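Local coordinates for protein CalS10 (Micromonospora echinospora, PDB 6UK5) that binds S-adenosylmethionine and probably methylates an amino pentose sugar during calicheamicin biosynthesis, at residues A[33-38]-A[120-125]; A[58-63]-A[67-72]; A[81-84]-A[88-91]. All coordinates share one frame; numbering follows the deposited sequence.

How the contacts relate
Contacts 2 and 3 are buried and belong to successive beta-alpha-beta units of one sheet, whereas contact 1, partly buried, joins the start of helix 37-51 and the loop before it to the loop after strand 115-120. Strands 57-61 and 78-83 are neighbours, and the probable hydrogen bond between Asp60 O and Leu82 N (3.0 Å) ties contact 2 to contact 3. Contact 1 meets contact 2 where Trp37 packs on Ala67 and His68. Its nearest atoms are about 7 Å from contact 3. S-adenosylmethionine touches all three: contact 1 holds its carboxylate, contact 2 weakly bonds its amino end and contact 3 binds its ribose. The chemistry shifts accordingly, from a cation-pi contact to apolar packing to a carboxylate set beside aliphatic groups.

Contact 1: A[33-38]-A[120-125]. With SAM (S-adenosylmethionine), chain D; ACT (acetate ion), chain E.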
loop_
_atom_site.group_PDB
_atom_site.type_symbol
_atom_site.label_atom_id
_atom_site.label_comp_id
_atom_site.label_asym_id
_atom_site.label_seq_id
_atom_site.Cartn_x
_atom_site.Cartn_y
_atom_site.Cartn_z
ATOM N N ARG A 33 -0.606 -9.267 -9.032
ATOM C CA ARG A 33 -1.566 -10.294 -8.649
ATOM C C ARG A 33 -1.465 -11.544 -9.512
ATOM O O ARG A 33 -2.113 -12.546 -9.194
ATOM C CB ARG A 33 -2.990 -9.735 -8.699
ATOM C CG ARG A 33 -3.335 -8.861 -7.501
ATOM C CD ARG A 33 -4.774 -8.366 -7.541
ATOM N NE ARG A 33 -5.146 -7.677 -6.305
ATOM C CZ ARG A 33 -5.894 -8.201 -5.335
ATOM N NH1 ARG A 33 -6.381 -9.431 -5.437
ATOM N NH2 ARG A 33 -6.163 -7.483 -4.253
ATOM N N GLY A 34 -0.685 -11.507 -10.590
ATOM C CA GLY A 34 -0.369 -12.715 -11.324
ATOM C C GLY A 34 -0.835 -12.731 -12.764
ATOM O O GLY A 34 -0.849 -13.794 -13.391
ATOM N N LYS A 35 -1.217 -11.580 -13.308
ATOM C CA LYS A 35 -1.667 -11.539 -14.691
ATOM C C LYS A 35 -0.462 -11.489 -15.619
ATOM O O LYS A 35 0.501 -10.755 -15.377
ATOM C CB LYS A 35 -2.574 -10.332 -14.940
ATOM C CG LYS A 35 -3.221 -10.326 -16.329
ATOM C CD LYS A 35 -4.249 -9.208 -16.481
ATOM C CE LYS A 35 -4.817 -9.144 -17.899
ATOM N NZ LYS A 35 -5.884 -10.159 -18.148
ATOM N N SER A 36 -0.522 -12.279 -16.683
ATOM C CA SER A 36 0.520 -12.321 -17.704
ATOM C C SER A 36 -0.137 -11.983 -19.036
ATOM O O SER A 36 -0.745 -12.849 -19.674
ATOM C CB SER A 36 1.202 -13.687 -17.737
ATOM O OG SER A 36 1.881 -13.887 -18.963
ATOM N N TRP A 37 -0.019 -10.720 -19.452
ATOM C CA TRP A 37 -0.485 -10.343 -20.781
ATOM C C TRP A 37 0.203 -11.175 -21.853
ATOM O O TRP A 37 -0.385 -11.446 -22.907
ATOM C CB TRP A 37 -0.223 -8.859 -21.042
ATOM C CG TRP A 37 -1.255 -7.920 -20.495
ATOM C CD1 TRP A 37 -2.353 -7.448 -21.149
ATOM C CD2 TRP A 37 -1.263 -7.302 -19.200
ATOM N NE1 TRP A 37 -3.055 -6.590 -20.338
ATOM C CE2 TRP A 37 -2.406 -6.482 -19.137
ATOM C CE3 TRP A 37 -0.418 -7.369 -18.087
ATOM C CZ2 TRP A 37 -2.729 -5.735 -18.006
ATOM C CZ3 TRP A 37 -0.741 -6.626 -16.963
ATOM C CH2 TRP A 37 -1.886 -5.820 -16.932
ATOM N N HIS A 38 1.449 -11.584 -21.602
ATOM C CA HIS A 38 2.201 -12.338 -22.598
ATOM C C HIS A 38 1.578 -13.706 -22.844
ATOM O O HIS A 38 1.353 -14.098 -23.995
ATOM C CB HIS A 38 3.654 -12.493 -22.154
ATOM C CG HIS A 38 4.399 -13.545 -22.912
ATOM N ND1 HIS A 38 4.906 -13.335 -24.177
ATOM C CD2 HIS A 38 4.705 -14.825 -22.592
ATOM C CE1 HIS A 38 5.502 -14.436 -24.599
ATOM N NE2 HIS A 38 5.394 -15.355 -23.656
ATOM N N CYS A 120 -10.441 -8.013 -28.482
ATOM C CA CYS A 120 -11.034 -7.090 -27.511
ATOM C C CYS A 120 -10.984 -7.822 -26.168
ATOM O O CYS A 120 -11.889 -8.592 -25.840
ATOM C CB CYS A 120 -12.454 -6.702 -27.893
ATOM S SG CYS A 120 -13.148 -5.311 -26.954
ATOM N N LEU A 121 -9.920 -7.579 -25.407
ATOM C CA LEU A 121 -9.558 -8.441 -24.294
ATOM C C LEU A 121 -9.598 -7.688 -22.970
ATOM O O LEU A 121 -9.620 -6.456 -22.921
ATOM C CB LEU A 121 -8.154 -9.035 -24.506
ATOM C CG LEU A 121 -7.870 -9.566 -25.915
ATOM C CD1 LEU A 121 -6.378 -9.808 -26.114
ATOM C CD2 LEU A 121 -8.669 -10.828 -26.207
ATOM N N PHE A 122 -9.599 -8.471 -21.888
ATOM C CA PHE A 122 -9.637 -7.957 -20.519
ATOM C C PHE A 122 -10.890 -7.112 -20.280
ATOM O O PHE A 122 -10.834 -6.030 -19.695
ATOM C CB PHE A 122 -8.364 -7.164 -20.195
ATOM C CG PHE A 122 -8.028 -7.094 -18.717
ATOM C CD1 PHE A 122 -8.595 -7.968 -17.802
ATOM C CD2 PHE A 122 -7.126 -6.150 -18.253
ATOM C CE1 PHE A 122 -8.275 -7.900 -16.463
ATOM C CE2 PHE A 122 -6.805 -6.076 -16.909
ATOM C CZ PHE A 122 -7.383 -6.953 -16.013
ATOM N N THR A 123 -12.037 -7.628 -20.731
ATOM C CA THR A 123 -13.346 -7.041 -20.429
ATOM C C THR A 123 -13.464 -5.607 -20.938
ATOM O O THR A 123 -14.157 -4.783 -20.337
ATOM C CB THR A 123 -13.646 -7.081 -18.925
ATOM O OG1 THR A 123 -12.877 -6.077 -18.247
ATOM C CG2 THR A 123 -13.319 -8.454 -18.345
ATOM N N ALA A 124 -12.787 -5.293 -22.043
ATOM C CA ALA A 124 -12.818 -3.927 -22.556
ATOM C C ALA A 124 -14.219 -3.542 -23.017
ATOM O O ALA A 124 -14.662 -2.408 -22.795
ATOM C CB ALA A 124 -11.813 -3.774 -23.698
ATOM N N VAL A 125 -14.934 -4.472 -23.651
ATOM C CA VAL A 125 -16.259 -4.156 -24.173
ATOM C C VAL A 125 -17.241 -3.844 -23.054
ATOM O O VAL A 125 -18.221 -3.121 -23.266
ATOM C CB VAL A 125 -16.770 -5.320 -25.043
ATOM C CG1 VAL A 125 -17.256 -6.467 -24.165
ATOM C CG2 VAL A 125 -17.892 -4.850 -25.954
HETATM N N SAM D . -6.388 -4.694 -23.821
HETATM C CA SAM D . -6.241 -3.872 -22.663
HETATM C C SAM D . -5.334 -4.536 -21.580
HETATM O O SAM D . -5.535 -5.743 -21.299
HETATM O OXT SAM D . -4.471 -3.798 -21.065
HETATM C CB SAM D . -7.620 -3.555 -22.069
HETATM C CG SAM D . -7.480 -2.315 -21.202
HETATM S SD SAM D . -8.923 -2.330 -20.115
HETATM C CE SAM D . -8.347 -1.281 -18.790
HETATM C "C5'" SAM D . -10.187 -1.248 -20.887
HETATM C "C4'" SAM D . -9.738 -0.239 -21.952
HETATM O "O4'" SAM D . -10.851 0.039 -22.820
HETATM C "C3'" SAM D . -9.267 1.108 -21.396
HETATM O "O3'" SAM D . -7.865 1.274 -21.590
HETATM C "C2'" SAM D . -10.055 2.161 -22.201
HETATM O "O2'" SAM D . -9.203 3.174 -22.726
HETATM C "C1'" SAM D . -10.697 1.345 -23.322
HETATM N N9 SAM D . -12.006 1.824 -23.748
HETATM C C8 SAM D . -13.136 1.962 -22.982
HETATM N N7 SAM D . -14.195 2.341 -23.654
HETATM C C5 SAM D . -13.736 2.454 -24.956
HETATM C C6 SAM D . -14.373 2.798 -26.163
HETATM N N6 SAM D . -15.657 3.155 -26.250
HETATM N N1 SAM D . -13.635 2.774 -27.294
HETATM C C2 SAM D . -12.344 2.438 -27.211
HETATM N N3 SAM D . -11.632 2.109 -26.131
HETATM C C4 SAM D . -12.389 2.135 -25.031
HETATM C C ACT E . -7.300 -10.590 -14.281
HETATM O O ACT E . -6.899 -11.004 -15.400
HETATM O OXT ACT E . -8.502 -10.543 -13.913
HETATM C CH3 ACT E . -6.235 -10.105 -13.278
#
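The ammonium group of Lys35 rests on the face of the Phe122 ring, a cation-pi pair with NZ 3.7 Å from the centroid of that ring and 19° off its normal. Its neighbour CE sits almost exactly over the ring centre, 3.6 Å from the Phe122 centroid, and adds a CH-pi contact. With CG anti to the backbone N (chi1 -173°) and the next two torsions extended, the Lys35 chain reaches out straight to the ring before bending at its last torsion. CE also lies over one face of the Trp37 indole, toward its rim. NZ is shared further: it forms a salt bridge with Glu40 and a 3.0 Å hydrogen bond to O of an acetate, probably from the crystallisation liquor, which Arg244 also holds.

Trp37 CZ2 and Phe122 CE2 approach to 4.2 Å, and both rings serve the cofactor. Trp37 NE1 donates to the carboxylate O of S-adenosylmethionine at 2.8 Å, with an N-H...O angle of 162° and the acceptor in the indole plane. The same oxygen lies 3.4 Å from Phe122 CB, so both segments meet one carboxylate oxygen.

Tyr30 of helix 20-32 meets Phe122 edge-to-face, His68 of helix 67-73 meets Trp37 likewise, and Leu121 packs on Val152 of strand 149-153.

Contact 2: A[58-63]-A[67-72]; sequences LLDVGC and AHLETF. With SAM (S-adenosylmethionine), chain D.
Leu58, Asp60 and Cys63 meet His68, Leu69 and Phe72 in a strand-turn-helix unit characteristic of the Rossmann-like fold of S-adenosylmethionine-dependent methyltransferases. Strand 58-61 and helix 67-72 run nearly antiparallel, at 168°, with their axes 9.3 Å apart at closest approach. Gly62 in the turn and Ala67 on the helix side fit a pattern consistent with a GxGxxA glycine-rich loop.

Leu69 carries the middle of the packing. One of its branches, CD2, lies against Asp60 CB at 3.6 Å, while the other, CD1, turns to Cys63 CB and SG; with CG anti to the carbonyl carbon (chi1 -80°), the two branches divide between Asp60 on the strand and Cys63 in the turn. At the far end Leu58 CD1 sits over one face of the Phe72 ring, 4.2 Å from its centroid, a CH-pi contact displaced toward the rim. Leu58 CD2 reaches Leu69 CD2 at 4.3 Å, which makes the apolar layer continuous.

Polar groups lie nearer the cofactor. Asp60 OD2 touches His68 CB at 3.7 Å, but the carboxylate and imidazole planes are turned 72° apart and their charged atoms do not meet; Asp60 OD1 is hydrogen-bonded to Thr119 and His68 NE2 to Glu40. The amino N of S-adenosylmethionine makes a weak hydrogen bond to Gly62 O at 3.2 Å. It also lies at the edge of the His68 ring, in its plane.

Strand 57-61 runs between strands 78-83 and 115-120, and helix 37-51 packs beside helix 67-73, with Val44 on Phe72 and Ile48 on Leu58.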
loop_
_atom_site.group_PDB
_atom_site.type_symbol
_atom_site.label_atom_id
_atom_site.label_comp_id
_atom_site.label_asym_id
_atom_site.label_seq_id
_atom_site.Cartn_x
_atom_site.Cartn_y
_atom_site.Cartn_z
ATOM N N LEU A 58 -3.576 -7.949 -37.590
ATOM C CA LEU A 58 -4.357 -8.001 -36.362
ATOM C C LEU A 58 -4.571 -6.602 -35.803
ATOM O O LEU A 58 -3.688 -5.743 -35.891
ATOM C CB LEU A 58 -3.674 -8.873 -35.300
ATOM C CG LEU A 58 -4.429 -8.995 -33.973
ATOM C CD1 LEU A 58 -4.231 -10.385 -33.400
ATOM C CD2 LEU A 58 -3.995 -7.950 -32.953
ATOM N N LEU A 59 -5.752 -6.390 -35.224
ATOM C CA LEU A 59 -6.116 -5.142 -34.561
ATOM C C LEU A 59 -6.606 -5.451 -33.155
ATOM O O LEU A 59 -7.549 -6.230 -32.984
ATOM C CB LEU A 59 -7.193 -4.390 -35.350
ATOM C CG LEU A 59 -7.879 -3.230 -34.626
ATOM C CD1 LEU A 59 -6.954 -2.037 -34.495
ATOM C CD2 LEU A 59 -9.150 -2.834 -35.364
ATOM N N ASP A 60 -5.974 -4.843 -32.155
ATOM C CA ASP A 60 -6.417 -4.945 -30.770
ATOM C C ASP A 60 -7.256 -3.713 -30.452
ATOM O O ASP A 60 -6.776 -2.581 -30.582
ATOM C CB ASP A 60 -5.234 -5.055 -29.811
ATOM C CG ASP A 60 -5.660 -5.414 -28.410
ATOM O OD1 ASP A 60 -6.835 -5.806 -28.229
ATOM O OD2 ASP A 60 -4.818 -5.299 -27.493
ATOM N N VAL A 61 -8.500 -3.935 -30.041
ATOM C CA VAL A 61 -9.465 -2.866 -29.816
ATOM C C VAL A 61 -9.579 -2.628 -28.318
ATOM O O VAL A 61 -9.769 -3.574 -27.543
ATOM C CB VAL A 61 -10.829 -3.213 -30.432
ATOM C CG1 VAL A 61 -11.859 -2.183 -30.040
ATOM C CG2 VAL A 61 -10.715 -3.298 -31.947
ATOM N N GLY A 62 -9.469 -1.366 -27.912
ATOM C CA GLY A 62 -9.342 -1.037 -26.507
ATOM C C GLY A 62 -8.039 -1.583 -25.963
ATOM O O GLY A 62 -8.001 -2.171 -24.878
ATOM N N CYS A 63 -6.956 -1.374 -26.716
ATOM C CA CYS A 63 -5.669 -1.968 -26.377
ATOM C C CYS A 63 -5.079 -1.396 -25.096
ATOM O O CYS A 63 -4.220 -2.040 -24.485
ATOM C CB CYS A 63 -4.678 -1.774 -27.526
ATOM S SG CYS A 63 -4.306 -0.047 -27.921
ATOM N N ALA A 67 -0.194 -3.737 -23.873
ATOM C CA ALA A 67 0.542 -4.864 -23.310
ATOM C C ALA A 67 0.317 -6.133 -24.124
ATOM O O ALA A 67 1.269 -6.850 -24.453
ATOM C CB ALA A 67 0.127 -5.075 -21.854
ATOM N N HIS A 68 -0.941 -6.433 -24.457
ATOM C CA HIS A 68 -1.214 -7.554 -25.352
ATOM C C HIS A 68 -0.520 -7.356 -26.692
ATOM O O HIS A 68 0.133 -8.271 -27.210
ATOM C CB HIS A 68 -2.724 -7.722 -25.549
ATOM C CG HIS A 68 -3.406 -8.451 -24.433
ATOM N ND1 HIS A 68 -4.496 -7.938 -23.763
ATOM C CD2 HIS A 68 -3.174 -9.671 -23.893
ATOM C CE1 HIS A 68 -4.890 -8.799 -22.842
ATOM N NE2 HIS A 68 -4.106 -9.860 -22.901
ATOM N N LEU A 69 -0.655 -6.161 -27.271
ATOM C CA LEU A 69 -0.091 -5.908 -28.591
ATOM C C LEU A 69 1.410 -6.157 -28.629
ATOM O O LEU A 69 1.941 -6.581 -29.663
ATOM C CB LEU A 69 -0.383 -4.468 -29.013
ATOM C CG LEU A 69 -1.776 -4.199 -29.571
ATOM C CD1 LEU A 69 -2.077 -2.713 -29.565
ATOM C CD2 LEU A 69 -1.885 -4.768 -30.962
ATOM N N GLU A 70 2.109 -5.901 -27.522
ATOM C CA GLU A 70 3.548 -6.141 -27.491
ATOM C C GLU A 70 3.886 -7.572 -27.890
ATOM O O GLU A 70 4.825 -7.804 -28.661
ATOM C CB GLU A 70 4.099 -5.843 -26.096
ATOM C CG GLU A 70 5.609 -5.992 -25.999
ATOM C CD GLU A 70 6.187 -5.348 -24.759
ATOM O OE1 GLU A 70 6.222 -6.015 -23.707
ATOM O OE2 GLU A 70 6.602 -4.172 -24.834
ATOM N N THR A 71 3.131 -8.546 -27.381
ATOM C CA THR A 71 3.397 -9.937 -27.724
ATOM C C THR A 71 2.773 -10.320 -29.062
ATOM O O THR A 71 3.310 -11.185 -29.762
ATOM C CB THR A 71 2.897 -10.858 -26.612
ATOM O OG1 THR A 71 3.612 -10.575 -25.403
ATOM C CG2 THR A 71 3.128 -12.316 -26.983
ATOM N N PHE A 72 1.644 -9.707 -29.430
ATOM C CA PHE A 72 1.059 -9.985 -30.738
ATOM C C PHE A 72 2.021 -9.610 -31.859
ATOM O O PHE A 72 2.076 -10.288 -32.893
ATOM C CB PHE A 72 -0.266 -9.235 -30.902
ATOM C CG PHE A 72 -1.440 -9.901 -30.229
ATOM C CD1 PHE A 72 -2.315 -9.166 -29.445
ATOM C CD2 PHE A 72 -1.680 -11.258 -30.396
ATOM C CE1 PHE A 72 -3.397 -9.772 -28.832
ATOM C CE2 PHE A 72 -2.759 -11.868 -29.784
ATOM C CZ PHE A 72 -3.619 -11.124 -29.003
HETATM N N SAM D . -6.388 -4.694 -23.821
HETATM C CA SAM D . -6.241 -3.872 -22.663
HETATM C C SAM D . -5.334 -4.536 -21.580
HETATM O O SAM D . -5.535 -5.743 -21.299
HETATM O OXT SAM D . -4.471 -3.798 -21.065
HETATM C CB SAM D . -7.620 -3.555 -22.069
HETATM C CG SAM D . -7.480 -2.315 -21.202
HETATM S SD SAM D . -8.923 -2.330 -20.115
HETATM C CE SAM D . -8.347 -1.281 -18.790
HETATM C "C5'" SAM D . -10.187 -1.248 -20.887
HETATM C "C4'" SAM D . -9.738 -0.239 -21.952
HETATM O "O4'" SAM D . -10.851 0.039 -22.820
HETATM C "C3'" SAM D . -9.267 1.108 -21.396
HETATM O "O3'" SAM D . -7.865 1.274 -21.590
HETATM C "C2'" SAM D . -10.055 2.161 -22.201
HETATM O "O2'" SAM D . -9.203 3.174 -22.726
HETATM C "C1'" SAM D . -10.697 1.345 -23.322
HETATM N N9 SAM D . -12.006 1.824 -23.748
HETATM C C8 SAM D . -13.136 1.962 -22.982
HETATM N N7 SAM D . -14.195 2.341 -23.654
HETATM C C5 SAM D . -13.736 2.454 -24.956
HETATM C C6 SAM D . -14.373 2.798 -26.163
HETATM N N6 SAM D . -15.657 3.155 -26.250
HETATM N N1 SAM D . -13.635 2.774 -27.294
HETATM C C2 SAM D . -12.344 2.438 -27.211
HETATM N N3 SAM D . -11.632 2.109 -26.131
HETATM C C4 SAM D . -12.389 2.135 -25.031
#

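Contact 3: A[81-84]-A[88-91]. With SAM (S-adenosylmethionine), chain D.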
loop_
_atom_site.group_PDB
_atom_site.type_symbol
_atom_site.label_atom_id
_atom_site.label_comp_id
_atom_site.label_asym_id
_atom_site.label_seq_id
_atom_site.Cartn_x
_atom_site.Cartn_y
_atom_site.Cartn_z
ATOM N N GLY A 81 -3.520 -0.912 -33.282
ATOM C CA GLY A 81 -4.253 -0.716 -32.051
ATOM C C GLY A 81 -5.299 0.370 -32.200
ATOM O O GLY A 81 -5.198 1.257 -33.051
ATOM N N LEU A 82 -6.316 0.280 -31.346
ATOM C CA LEU A 82 -7.406 1.245 -31.302
ATOM C C LEU A 82 -7.747 1.475 -29.839
ATOM O O LEU A 82 -7.979 0.516 -29.096
ATOM C CB LEU A 82 -8.615 0.726 -32.093
ATOM C CG LEU A 82 -9.813 1.622 -32.426
ATOM C CD1 LEU A 82 -10.591 1.998 -31.179
ATOM C CD2 LEU A 82 -9.387 2.869 -33.190
ATOM N N GLU A 83 -7.769 2.738 -29.424
ATOM C CA GLU A 83 -7.852 3.081 -28.010
ATOM C C GLU A 83 -8.453 4.471 -27.869
ATOM O O GLU A 83 -8.112 5.379 -28.629
ATOM C CB GLU A 83 -6.470 3.019 -27.345
ATOM C CG GLU A 83 -6.443 3.497 -25.903
ATOM C CD GLU A 83 -7.358 2.708 -24.995
ATOM O OE1 GLU A 83 -7.692 1.551 -25.328
ATOM O OE2 GLU A 83 -7.750 3.257 -23.948
ATOM N N LEU A 84 -9.344 4.626 -26.891
ATOM C CA LEU A 84 -10.023 5.899 -26.693
ATOM C C LEU A 84 -9.308 6.793 -25.688
ATOM O O LEU A 84 -9.215 8.007 -25.902
ATOM C CB LEU A 84 -11.463 5.668 -26.227
ATOM C CG LEU A 84 -12.301 6.942 -26.097
ATOM C CD1 LEU A 84 -12.539 7.555 -27.472
ATOM C CD2 LEU A 84 -13.617 6.669 -25.392
ATOM N N MET A 88 -3.617 6.164 -22.021
ATOM C CA MET A 88 -3.199 4.783 -22.230
ATOM C C MET A 88 -2.572 4.618 -23.608
ATOM O O MET A 88 -1.570 3.911 -23.761
ATOM C CB MET A 88 -4.391 3.835 -22.074
ATOM C CG MET A 88 -5.189 4.048 -20.795
ATOM S SD MET A 88 -4.369 3.437 -19.307
ATOM C CE MET A 88 -5.071 1.808 -19.088
ATOM N N LEU A 89 -3.149 5.270 -24.621
ATOM C CA LEU A 89 -2.574 5.247 -25.961
ATOM C C LEU A 89 -1.215 5.932 -26.021
ATOM O O LEU A 89 -0.417 5.618 -26.910
ATOM C CB LEU A 89 -3.548 5.880 -26.954
ATOM C CG LEU A 89 -3.139 5.801 -28.423
ATOM C CD1 LEU A 89 -3.263 4.378 -28.925
ATOM C CD2 LEU A 89 -4.021 6.721 -29.247
ATOM N N ALA A 90 -0.929 6.858 -25.103
ATOM C CA ALA A 90 0.396 7.467 -25.060
ATOM C C ALA A 90 1.449 6.423 -24.709
ATOM O O ALA A 90 2.383 6.174 -25.479
ATOM C CB ALA A 90 0.412 8.616 -24.051
ATOM N N LEU A 91 1.309 5.797 -23.537
ATOM C CA LEU A 91 2.238 4.737 -23.161
ATOM C C LEU A 91 2.234 3.621 -24.195
ATOM O O LEU A 91 3.263 2.974 -24.413
ATOM C CB LEU A 91 1.919 4.215 -21.757
ATOM C CG LEU A 91 2.233 5.188 -20.605
ATOM C CD1 LEU A 91 1.508 6.526 -20.695
ATOM C CD2 LEU A 91 1.964 4.529 -19.251
HETATM N N SAM D . -6.388 -4.694 -23.821
HETATM C CA SAM D . -6.241 -3.872 -22.663
HETATM C C SAM D . -5.334 -4.536 -21.580
HETATM O O SAM D . -5.535 -5.743 -21.299
HETATM O OXT SAM D . -4.471 -3.798 -21.065
HETATM C CB SAM D . -7.620 -3.555 -22.069
HETATM C CG SAM D . -7.480 -2.315 -21.202
HETATM S SD SAM D . -8.923 -2.330 -20.115
HETATM C CE SAM D . -8.347 -1.281 -18.790
HETATM C "C5'" SAM D . -10.187 -1.248 -20.887
HETATM C "C4'" SAM D . -9.738 -0.239 -21.952
HETATM O "O4'" SAM D . -10.851 0.039 -22.820
HETATM C "C3'" SAM D . -9.267 1.108 -21.396
HETATM O "O3'" SAM D . -7.865 1.274 -21.590
HETATM C "C2'" SAM D . -10.055 2.161 -22.201
HETATM O "O2'" SAM D . -9.203 3.174 -22.726
HETATM C "C1'" SAM D . -10.697 1.345 -23.322
HETATM N N9 SAM D . -12.006 1.824 -23.748
HETATM C C8 SAM D . -13.136 1.962 -22.982
HETATM N N7 SAM D . -14.195 2.341 -23.654
HETATM C C5 SAM D . -13.736 2.454 -24.956
HETATM C C6 SAM D . -14.373 2.798 -26.163
HETATM N N6 SAM D . -15.657 3.155 -26.250
HETATM N N1 SAM D . -13.635 2.774 -27.294
HETATM C C2 SAM D . -12.344 2.438 -27.211
HETATM N N3 SAM D . -11.632 2.109 -26.131
HETATM C C4 SAM D . -12.389 2.135 -25.031
#
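Glu83 lays the aliphatic part of its side chain along Leu89, the two chains side by side and pointing opposite ways: Glu83 CB lies 3.8 Å from Leu89 CD1, and Glu83 CG 3.9 Å from Leu89 CB. CG stands anti to the backbone N (chi1 174°), then the chain bends at chi2 (59°), turning the carboxylate away from this apolar patch to the cofactor ribose. Met88 CB approaches Glu83 OE2 at 3.9 Å, and the bent methionine chain carries CE to 3.8 Å from O3' of S-adenosylmethionine.

The carboxylate is gripped on both oxygens. OE1 accepts from Gly64 N and OE2 from Ala85 N, bonds that should fix its rotation, while O3' of the ribose donates to Glu83 OE2 at 3.1 Å. The ribose O2' is modelled too close to OE2 for its distance to be trusted. An acidic residue that receives the ribose hydroxyls at the end of the second strand of the Rossmann-like sheet, here 78-83, is a hallmark of this methyltransferase fold. Next to it, Leu84 CB lies 3.5 Å from C2 of the adenine.

Strand 78-83 runs between strands 57-61 and 101-103; Leu89 of helix 86-95 also packs on Leu101 and Ala103, and Met88 on Ala23 and Tyr26 of helix 20-32.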